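Local atomic coordinates of Cbs-cp12 (Microcystis aeruginosa PCC 7806, PDB entry 5NMU), a protein that probably helps regulate photosynthetic carbon metabolism in response to redox state, joining a pair of CBS domains to a CP12 domain in a hexameric assembly. Residues Gln13-Ser21 / Lys34-Arg44; Glu46-Thr56 / Arg104-Leu114. All blocks are in the same frame, centred on the assembly; numbering follows the deposited sequence.

Interaction 1. Residues Gln13-Ser21 / Lys34-Arg44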
loop_
_atom_site.group_PDB
_atom_site.type_symbol
_atom_site.label_atom_id
_atom_site.label_comp_id
_atom_site.label_asym_id
_atom_site.label_seq_id
_atom_site.Cartn_x
_atom_site.Cartn_y
_atom_site.Cartn_z
ATOM N N GLN A 13 2.532 -31.136 5.671
ATOM C CA GLN A 13 3.187 -31.721 6.844
ATOM C C GLN A 13 4.700 -31.791 6.637
ATOM O O GLN A 13 5.475 -31.534 7.602
ATOM C CB GLN A 13 2.628 -33.118 7.194
ATOM C CG GLN A 13 1.310 -33.155 8.003
ATOM N N ASN A 14 5.105 -32.168 5.415
ATOM C CA ASN A 14 6.502 -32.235 5.046
ATOM C C ASN A 14 6.977 -30.832 4.985
ATOM O O ASN A 14 6.627 -30.121 4.054
ATOM C CB ASN A 14 6.702 -32.862 3.652
ATOM C CG ASN A 14 6.620 -34.374 3.680
ATOM O OD1 ASN A 14 6.620 -34.997 4.751
ATOM N ND2 ASN A 14 6.536 -34.981 2.503
ATOM N N VAL A 15 7.747 -30.410 5.969
ATOM C CA VAL A 15 8.258 -29.055 5.974
ATOM C C VAL A 15 9.780 -29.174 5.938
ATOM O O VAL A 15 10.322 -30.093 6.488
ATOM C CB VAL A 15 7.725 -28.220 7.147
ATOM C CG1 VAL A 15 8.183 -28.753 8.503
ATOM C CG2 VAL A 15 8.099 -26.756 6.956
ATOM N N VAL A 16 10.409 -28.261 5.209
ATOM C CA VAL A 16 11.837 -28.225 4.955
ATOM C C VAL A 16 12.313 -26.887 5.455
ATOM O O VAL A 16 11.611 -25.862 5.225
ATOM C CB VAL A 16 12.102 -28.193 3.414
ATOM C CG1 VAL A 16 13.577 -28.412 3.126
ATOM C CG2 VAL A 16 11.283 -29.268 2.729
ATOM N N THR A 17 13.486 -26.878 6.097
ATOM C CA THR A 17 14.092 -25.648 6.563
ATOM C C THR A 17 15.398 -25.355 5.787
ATOM O O THR A 17 15.908 -26.213 5.093
ATOM C CB THR A 17 14.384 -25.691 8.071
ATOM O OG1 THR A 17 15.416 -26.590 8.308
ATOM C CG2 THR A 17 13.189 -26.158 8.885
ATOM N N ILE A 18 15.914 -24.134 5.933
ATOM C CA ILE A 18 17.227 -23.745 5.392
ATOM C C ILE A 18 17.853 -22.718 6.327
ATOM O O ILE A 18 17.139 -22.027 7.116
ATOM C CB ILE A 18 17.086 -23.194 3.943
ATOM C CG1 ILE A 18 18.455 -23.113 3.241
ATOM C CG2 ILE A 18 16.362 -21.859 3.904
ATOM C CD1 ILE A 18 18.332 -22.865 1.765
ATOM N N ARG A 19 19.165 -22.613 6.308
ATOM C CA ARG A 19 19.790 -21.601 7.152
ATOM C C ARG A 19 19.736 -20.247 6.451
ATOM O O ARG A 19 19.703 -20.178 5.236
ATOM C CB ARG A 19 21.211 -21.994 7.513
ATOM C CG ARG A 19 21.274 -23.305 8.311
ATOM C CD ARG A 19 22.646 -23.516 8.964
ATOM N NE ARG A 19 22.822 -22.556 10.052
ATOM C CZ ARG A 19 22.251 -22.644 11.268
ATOM N NH1 ARG A 19 21.468 -23.684 11.611
ATOM N NH2 ARG A 19 22.480 -21.686 12.162
ATOM N N GLY A 20 19.652 -19.182 7.245
ATOM C CA GLY A 20 19.716 -17.832 6.777
ATOM C C GLY A 20 20.989 -17.496 6.004
ATOM O O GLY A 20 20.956 -16.631 5.117
ATOM N N SER A 21 22.080 -18.179 6.341
ATOM C CA SER A 21 23.373 -17.997 5.716
ATOM C C SER A 21 23.494 -18.671 4.363
ATOM O O SER A 21 24.482 -18.475 3.695
ATOM C CB SER A 21 24.449 -18.541 6.633
ATOM O OG SER A 21 24.153 -19.882 6.945
ATOM N N LYS A 34 12.003 -30.315 -4.473
ATOM C CA LYS A 34 10.784 -30.763 -3.822
ATOM C C LYS A 34 9.503 -29.978 -4.201
ATOM O O LYS A 34 8.481 -30.173 -3.591
ATOM C CB LYS A 34 11.026 -30.762 -2.316
ATOM C CG LYS A 34 12.237 -31.590 -1.874
ATOM C CD LYS A 34 12.158 -31.924 -0.383
ATOM C CE LYS A 34 13.404 -32.638 0.150
ATOM N NZ LYS A 34 14.335 -31.663 0.800
ATOM N N LYS A 35 9.547 -29.114 -5.203
ATOM C CA LYS A 35 8.371 -28.299 -5.590
ATOM C C LYS A 35 7.776 -27.518 -4.397
ATOM O O LYS A 35 6.600 -27.585 -4.096
ATOM C CB LYS A 35 7.332 -29.164 -6.336
ATOM C CG LYS A 35 7.874 -29.860 -7.597
ATOM C CD LYS A 35 8.624 -28.906 -8.525
ATOM C CE LYS A 35 9.303 -29.572 -9.705
ATOM N NZ LYS A 35 8.294 -29.801 -10.762
ATOM N N LEU A 36 8.639 -26.766 -3.730
ATOM C CA LEU A 36 8.278 -25.977 -2.540
ATOM C C LEU A 36 8.163 -24.534 -2.906
ATOM O O LEU A 36 8.999 -24.016 -3.604
ATOM C CB LEU A 36 9.359 -26.120 -1.490
ATOM C CG LEU A 36 9.605 -27.613 -1.146
ATOM C CD1 LEU A 36 10.846 -27.745 -0.281
ATOM C CD2 LEU A 36 8.407 -28.226 -0.479
ATOM N N ARG A 37 7.118 -23.894 -2.434
ATOM C CA ARG A 37 6.918 -22.495 -2.659
ATOM C C ARG A 37 7.315 -21.609 -1.462
ATOM O O ARG A 37 7.301 -20.344 -1.582
ATOM C CB ARG A 37 5.473 -22.268 -3.062
ATOM C CG ARG A 37 5.214 -22.873 -4.429
ATOM C CD ARG A 37 3.753 -22.731 -4.818
ATOM N NE ARG A 37 3.497 -23.405 -6.089
ATOM C CZ ARG A 37 3.462 -24.734 -6.246
ATOM N NH1 ARG A 37 3.632 -25.550 -5.219
ATOM N NH2 ARG A 37 3.234 -25.252 -7.438
ATOM N N GLY A 38 7.707 -22.255 -0.350
ATOM C CA GLY A 38 8.237 -21.571 0.816
ATOM C C GLY A 38 9.187 -22.474 1.573
ATOM O O GLY A 38 8.974 -23.669 1.614
ATOM N N LEU A 39 10.276 -21.912 2.086
ATOM C CA LEU A 39 11.172 -22.605 2.986
ATOM C C LEU A 39 11.214 -21.856 4.296
ATOM O O LEU A 39 11.316 -20.613 4.346
ATOM C CB LEU A 39 12.603 -22.619 2.463
ATOM C CG LEU A 39 12.885 -23.318 1.203
ATOM C CD1 LEU A 39 14.334 -22.986 0.762
ATOM C CD2 LEU A 39 12.661 -24.815 1.408
ATOM N N ILE A 40 11.196 -22.623 5.379
ATOM C CA ILE A 40 11.263 -22.023 6.695
ATOM C C ILE A 40 12.737 -21.861 7.065
ATOM O O ILE A 40 13.553 -22.773 6.871
ATOM C CB ILE A 40 10.564 -22.905 7.724
ATOM C CG1 ILE A 40 9.117 -23.178 7.344
ATOM C CG2 ILE A 40 10.717 -22.293 9.096
ATOM C CD1 ILE A 40 8.308 -21.955 7.023
ATOM N N VAL A 41 13.079 -20.712 7.618
ATOM C CA VAL A 41 14.442 -20.436 8.019
ATOM C C VAL A 41 14.670 -20.876 9.490
ATOM O O VAL A 41 13.952 -20.435 10.441
ATOM C CB VAL A 41 14.746 -18.962 7.902
ATOM C CG1 VAL A 41 16.111 -18.633 8.533
ATOM C CG2 VAL A 41 14.687 -18.533 6.418
ATOM N N GLU A 42 15.739 -21.630 9.660
ATOM C CA GLU A 42 16.020 -22.377 10.879
ATOM C C GLU A 42 16.442 -21.425 12.015
ATOM O O GLU A 42 17.360 -20.681 11.840
ATOM C CB GLU A 42 17.147 -23.383 10.557
ATOM C CG GLU A 42 17.604 -24.257 11.726
ATOM C CD GLU A 42 18.503 -25.407 11.274
ATOM O OE1 GLU A 42 19.119 -25.287 10.187
ATOM O OE2 GLU A 42 18.576 -26.430 12.017
ATOM N N PRO A 43 15.753 -21.439 13.170
ATOM C CA PRO A 43 16.198 -20.663 14.324
ATOM C C PRO A 43 17.610 -21.041 14.694
ATOM O O PRO A 43 17.971 -22.211 14.620
ATOM C CB PRO A 43 15.243 -21.111 15.431
ATOM C CG PRO A 43 13.994 -21.510 14.706
ATOM C CD PRO A 43 14.480 -22.139 13.442
ATOM N N ARG A 44 18.428 -20.074 15.051
ATOM C CA ARG A 44 19.828 -20.388 15.367
ATOM C C ARG A 44 20.000 -20.910 16.804
ATOM O O ARG A 44 20.988 -21.530 17.108
ATOM C CB ARG A 44 20.738 -19.194 15.081
ATOM C CG ARG A 44 20.812 -18.862 13.574
ATOM C CD ARG A 44 21.854 -17.784 13.259
ATOM N NE ARG A 44 21.685 -16.708 14.229
ATOM C CZ ARG A 44 20.932 -15.607 14.087
ATOM N NH1 ARG A 44 20.296 -15.298 12.931
ATOM N NH2 ARG A 44 20.837 -14.771 15.140
HETATM O O HOH W 1 8.829 -26.021 3.146
HETATM O O HOH W 2 17.896 -25.884 7.968
#

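Interaction 2. Residues Glu46-Thr56 / Arg104-Leu114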
loop_
_atom_site.group_PDB
_atom_site.type_symbol
_atom_site.label_atom_id
_atom_site.label_comp_id
_atom_site.label_asym_id
_atom_site.label_seq_id
_atom_site.Cartn_x
_atom_site.Cartn_y
_atom_site.Cartn_z
ATOM N N GLU A 46 17.267 -21.461 20.695
ATOM C CA GLU A 46 15.890 -21.597 21.208
ATOM C C GLU A 46 15.059 -20.316 21.243
ATOM O O GLU A 46 13.868 -20.372 20.978
ATOM C CB GLU A 46 15.888 -22.220 22.613
ATOM C CG GLU A 46 16.374 -23.655 22.565
ATOM C CD GLU A 46 16.165 -24.442 23.869
ATOM O OE1 GLU A 46 15.361 -24.044 24.745
ATOM O OE2 GLU A 46 16.820 -25.512 23.981
ATOM N N GLN A 47 15.688 -19.185 21.563
ATOM C CA GLN A 47 15.019 -17.867 21.572
ATOM C C GLN A 47 14.967 -17.132 20.209
ATOM O O GLN A 47 14.407 -16.038 20.139
ATOM C CB GLN A 47 15.644 -16.924 22.613
ATOM C CG GLN A 47 15.252 -17.215 24.042
ATOM C CD GLN A 47 15.995 -18.385 24.616
ATOM O OE1 GLN A 47 17.207 -18.496 24.440
ATOM N NE2 GLN A 47 15.281 -19.279 25.312
ATOM N N ASP A 48 15.528 -17.723 19.160
ATOM C CA ASP A 48 15.641 -17.079 17.845
ATOM C C ASP A 48 14.355 -17.333 17.050
ATOM O O ASP A 48 13.920 -18.486 16.914
ATOM C CB ASP A 48 16.836 -17.686 17.116
ATOM C CG ASP A 48 17.321 -16.856 15.960
ATOM O OD1 ASP A 48 17.254 -15.644 16.074
ATOM O OD2 ASP A 48 17.809 -17.424 14.939
ATOM N N PRO A 49 13.741 -16.275 16.503
ATOM C CA PRO A 49 12.465 -16.526 15.800
ATOM C C PRO A 49 12.618 -17.347 14.524
ATOM O O PRO A 49 13.695 -17.456 14.006
ATOM C CB PRO A 49 11.975 -15.136 15.472
ATOM C CG PRO A 49 13.248 -14.323 15.365
ATOM C CD PRO A 49 14.089 -14.849 16.475
ATOM N N TYR A 50 11.518 -17.949 14.083
ATOM C CA TYR A 50 11.424 -18.536 12.768
ATOM C C TYR A 50 11.416 -17.459 11.696
ATOM O O TYR A 50 11.060 -16.332 11.939
ATOM C CB TYR A 50 10.178 -19.442 12.622
ATOM C CG TYR A 50 10.354 -20.764 13.333
ATOM C CD1 TYR A 50 10.032 -20.892 14.683
ATOM C CD2 TYR A 50 10.882 -21.851 12.674
ATOM C CE1 TYR A 50 10.196 -22.094 15.347
ATOM C CE2 TYR A 50 11.098 -23.053 13.333
ATOM C CZ TYR A 50 10.738 -23.172 14.668
ATOM O OH TYR A 50 10.920 -24.355 15.296
ATOM N N GLY A 51 11.841 -17.843 10.510
ATOM C CA GLY A 51 11.776 -16.954 9.358
ATOM C C GLY A 51 11.234 -17.749 8.209
ATOM O O GLY A 51 11.056 -18.963 8.339
ATOM N N ILE A 52 10.951 -17.069 7.114
ATOM C CA ILE A 52 10.429 -17.689 5.916
ATOM C C ILE A 52 10.981 -16.942 4.696
ATOM O O ILE A 52 11.137 -15.724 4.713
ATOM C CB ILE A 52 8.867 -17.735 5.899
ATOM C CG1 ILE A 52 8.345 -18.625 4.723
ATOM C CG2 ILE A 52 8.276 -16.316 5.832
ATOM C CD1 ILE A 52 6.892 -19.021 4.890
ATOM N N VAL A 53 11.267 -17.712 3.653
ATOM C CA VAL A 53 11.585 -17.208 2.327
ATOM C C VAL A 53 10.665 -17.936 1.329
ATOM O O VAL A 53 10.479 -19.188 1.412
ATOM C CB VAL A 53 13.101 -17.322 2.023
ATOM C CG1 VAL A 53 13.631 -18.728 2.051
ATOM C CG2 VAL A 53 13.396 -16.698 0.684
ATOM N N THR A 54 10.045 -17.136 0.464
ATOM C CA THR A 54 8.995 -17.606 -0.446
ATOM C C THR A 54 9.374 -17.443 -1.868
ATOM O O THR A 54 10.302 -16.679 -2.184
ATOM C CB THR A 54 7.684 -16.826 -0.292
ATOM O OG1 THR A 54 7.823 -15.484 -0.793
ATOM C CG2 THR A 54 7.231 -16.825 1.182
ATOM N N GLU A 55 8.645 -18.143 -2.732
ATOM C CA GLU A 55 8.767 -17.937 -4.185
ATOM C C GLU A 55 8.701 -16.474 -4.631
ATOM O O GLU A 55 9.409 -16.077 -5.573
ATOM C CB GLU A 55 7.739 -18.765 -4.948
ATOM C CG GLU A 55 6.282 -18.413 -4.643
ATOM C CD GLU A 55 5.308 -19.233 -5.447
ATOM O OE1 GLU A 55 5.774 -20.084 -6.182
ATOM O OE2 GLU A 55 4.061 -19.039 -5.326
ATOM N N THR A 56 7.820 -15.709 -3.996
ATOM C CA THR A 56 7.565 -14.324 -4.314
ATOM C C THR A 56 8.759 -13.498 -3.856
ATOM O O THR A 56 9.151 -12.577 -4.584
ATOM C CB THR A 56 6.186 -13.854 -3.694
ATOM O OG1 THR A 56 5.104 -14.663 -4.216
ATOM C CG2 THR A 56 5.863 -12.519 -4.058
ATOM N N ARG A 104 0.846 -15.199 1.841
ATOM C CA ARG A 104 0.218 -16.357 1.200
ATOM C C ARG A 104 0.632 -17.658 1.858
ATOM O O ARG A 104 0.119 -18.721 1.470
ATOM C CB ARG A 104 0.538 -16.362 -0.291
ATOM C CG ARG A 104 -0.167 -15.184 -0.981
ATOM C CD ARG A 104 0.523 -14.699 -2.200
ATOM N NE ARG A 104 1.933 -14.315 -1.956
ATOM C CZ ARG A 104 2.382 -13.121 -1.620
ATOM N NH1 ARG A 104 1.560 -12.102 -1.463
ATOM N NH2 ARG A 104 3.689 -12.961 -1.450
ATOM N N ARG A 105 1.445 -17.585 2.906
ATOM C CA ARG A 105 2.227 -18.745 3.354
ATOM C C ARG A 105 2.827 -18.492 4.756
ATOM O O ARG A 105 3.327 -17.401 4.995
ATOM C CB ARG A 105 3.393 -18.765 2.323
ATOM C CG ARG A 105 3.891 -20.025 1.941
ATOM C CD ARG A 105 4.794 -19.817 0.719
ATOM N NE ARG A 105 4.016 -19.406 -0.424
ATOM C CZ ARG A 105 3.195 -20.161 -1.135
ATOM N NH1 ARG A 105 3.008 -21.400 -0.828
ATOM N NH2 ARG A 105 2.529 -19.640 -2.152
ATOM N N ALA A 106 2.790 -19.463 5.671
ATOM C CA ALA A 106 3.356 -19.285 7.040
ATOM C C ALA A 106 3.776 -20.614 7.651
ATOM O O ALA A 106 3.173 -21.643 7.367
ATOM C CB ALA A 106 2.376 -18.570 7.946
ATOM N N PRO A 107 4.843 -20.609 8.455
ATOM C CA PRO A 107 5.109 -21.869 9.205
ATOM C C PRO A 107 3.972 -22.094 10.196
ATOM O O PRO A 107 3.425 -21.115 10.724
ATOM C CB PRO A 107 6.398 -21.575 9.976
ATOM C CG PRO A 107 6.373 -20.093 10.153
ATOM C CD PRO A 107 5.759 -19.525 8.861
ATOM N N VAL A 108 3.626 -23.360 10.379
ATOM C CA VAL A 108 2.834 -23.832 11.497
ATOM C C VAL A 108 3.737 -24.189 12.672
ATOM O O VAL A 108 4.520 -25.111 12.590
ATOM C CB VAL A 108 1.928 -25.008 11.155
ATOM C CG1 VAL A 108 1.128 -25.458 12.413
ATOM C CG2 VAL A 108 0.969 -24.619 10.043
ATOM N N ILE A 109 3.567 -23.429 13.757
ATOM C CA ILE A 109 4.391 -23.484 14.936
ATOM C C ILE A 109 3.561 -23.711 16.236
ATOM O O ILE A 109 2.580 -22.994 16.519
ATOM C CB ILE A 109 5.150 -22.154 15.123
ATOM C CG1 ILE A 109 5.951 -21.769 13.875
ATOM C CG2 ILE A 109 6.100 -22.258 16.298
ATOM C CD1 ILE A 109 6.889 -22.831 13.427
ATOM N N GLN A 110 4.007 -24.669 17.041
ATOM C CA GLN A 110 3.435 -24.946 18.391
ATOM C C GLN A 110 4.567 -24.650 19.367
ATOM O O GLN A 110 5.570 -25.363 19.412
ATOM C CB GLN A 110 2.972 -26.409 18.479
ATOM C CG GLN A 110 2.341 -26.871 19.797
ATOM C CD GLN A 110 1.803 -28.330 19.732
ATOM O OE1 GLN A 110 1.345 -28.793 18.682
ATOM N NE2 GLN A 110 1.853 -29.053 20.861
ATOM N N GLY A 111 4.435 -23.567 20.119
ATOM C CA GLY A 111 5.496 -23.062 21.001
ATOM C C GLY A 111 6.709 -22.633 20.173
ATOM O O GLY A 111 6.594 -21.757 19.366
ATOM N N LYS A 112 7.856 -23.277 20.383
ATOM C CA LYS A 112 9.060 -23.132 19.564
ATOM C C LYS A 112 9.224 -24.233 18.488
ATOM O O LYS A 112 10.256 -24.254 17.816
ATOM C CB LYS A 112 10.298 -23.116 20.475
ATOM C CG LYS A 112 10.737 -24.489 21.033
ATOM C CD LYS A 112 12.012 -24.309 21.859
ATOM C CE LYS A 112 12.717 -25.587 22.324
ATOM N NZ LYS A 112 13.052 -26.554 21.238
ATOM N N THR A 113 8.241 -25.149 18.376
ATOM C CA THR A 113 8.361 -26.353 17.552
ATOM C C THR A 113 7.650 -26.214 16.203
ATOM O O THR A 113 6.438 -25.997 16.139
ATOM C CB THR A 113 7.850 -27.658 18.255
ATOM O OG1 THR A 113 8.562 -27.891 19.492
ATOM C CG2 THR A 113 8.090 -28.889 17.366
ATOM N N LEU A 114 8.410 -26.424 15.136
ATOM C CA LEU A 114 7.929 -26.312 13.767
ATOM C C LEU A 114 7.168 -27.578 13.468
ATOM O O LEU A 114 7.645 -28.641 13.783
ATOM C CB LEU A 114 9.123 -26.147 12.806
ATOM C CG LEU A 114 8.831 -26.142 11.288
ATOM C CD1 LEU A 114 7.951 -24.957 10.944
ATOM C CD2 LEU A 114 10.103 -26.098 10.466
HETATM O O HOH W 3 2.424 -17.288 -3.898
#

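Interaction 1. Residues Gln13-Ser21 / Lys34-Arg44
V16 packs against L36 and L39 at the apolar centre of this contact. Its CB and CG1 lie against L39 CD2, while its other methyl, CG2, presses on L36 CD1 at 3.4 Å, a close-pressed pair of methyl groups. V16 CG1 stands anti to the backbone N (chi1 -170°), and CG2, beside that N, is the branch turned on L36. Further along, I18 lays CG2 on L39 CD1 (3.9 Å), and on the face of T17 and I40, V15 CG2 meets I40 CG1 at about a right angle.

The backbones between these side chains run parallel. I40 N gives its hydrogen to V16 O, I18 N to I40 O (2.9 Å) and E42 N to I18 O. T17 CA also comes within 2.9 Å of I40 O as a CA-H...O contact, which gives that carbonyl a second approach. Water 1 donates to G38 O and weakly accepts from V16 N, continuing the ladder where the strands part.

At the polar edge a second water joins T17 OG1 to E42 OE1. R19, bent at chi3, brings NH1 to within 3.2 Å of E42 OE1, a salt bridge whose hydrogen bond is weak, the guanidinium and carboxylate planes 55° apart; its stronger partner is E143 of the second subunit, reached through NE.

Strands 17-18 and 38-41 with helix 24-34 form the beta-alpha-beta unit of the first CBS domain. L30, A27 and M31 of that helix cover V16, I18 and L39, whereas V15, T17 and I40 face strand 113-119.

Interaction 2. Residues Glu46-Thr56 / Arg104-Leu114
Strand 51-54 passes strand 105-110 at 146° between their N-to-C directions, with the axes 7.6 Å apart at their closest. I52 and A106 are in register with CA atoms 7.3 Å apart, so side chains rather than backbone bonds join the two segments. Beyond strand 105-110 the chain reverses through a type II' turn, Q110 to T113, with G111 at positive phi.

Y50 packs against the hairpin. I109 CD1 sits over the centre of one ring face in a CH-pi contact, 3.8 Å from the centroid and 8° off the normal. At the ring edge the phenol OH donates to K112 O (2.6 Å), approaching 31° out of the carbonyl plane. L114 CB touches Y50 CE2. The turn thus holds the phenol at its hydroxyl end.

These segments come from the two CBS domains, which face each other here as in the Bateman module formed by a pair of CBS domains. I52 CD1 reaches P107 CD (4.2 Å) and the backbone of R105 and A106.

At the far end T54 N-caps helix 55-63 with a weak bond from T56 N to OG1, while its CG2 touches R105 CD at 3.9 Å. E55 OE2 and R105 NH2 form a salt bridge (3.6 Å) in which no N-H is aimed at the oxygen, which lies well off the guanidinium plane; water 3 bridges them, and E55 OE1 is hydrogen-bonded to S121 OG of the third subunit. R104 NH2 lies against T56 CG2 at 3.4 Å.

From the N terminus, interaction 1 comes first: after strand 17-18 the chain climbs helix 24-34 and returns as strand 38-41, closing a short loop within the first CBS domain. Interaction 2 opens only after that, so the two are in series and neither encloses the other. A loop, residues 42-50, leads into strand 51-54, which pairs antiparallel with strand 38-41, so that strand 38-41 lies in the middle of the three-stranded sheet, between strands 17-18 of interaction 1 and 51-54 of interaction 2. Some fifty residues later, past helix 91-101, the chain returns at 104-114 and closes a much longer loop, tying the second CBS domain to the sheet that interaction 1 begins.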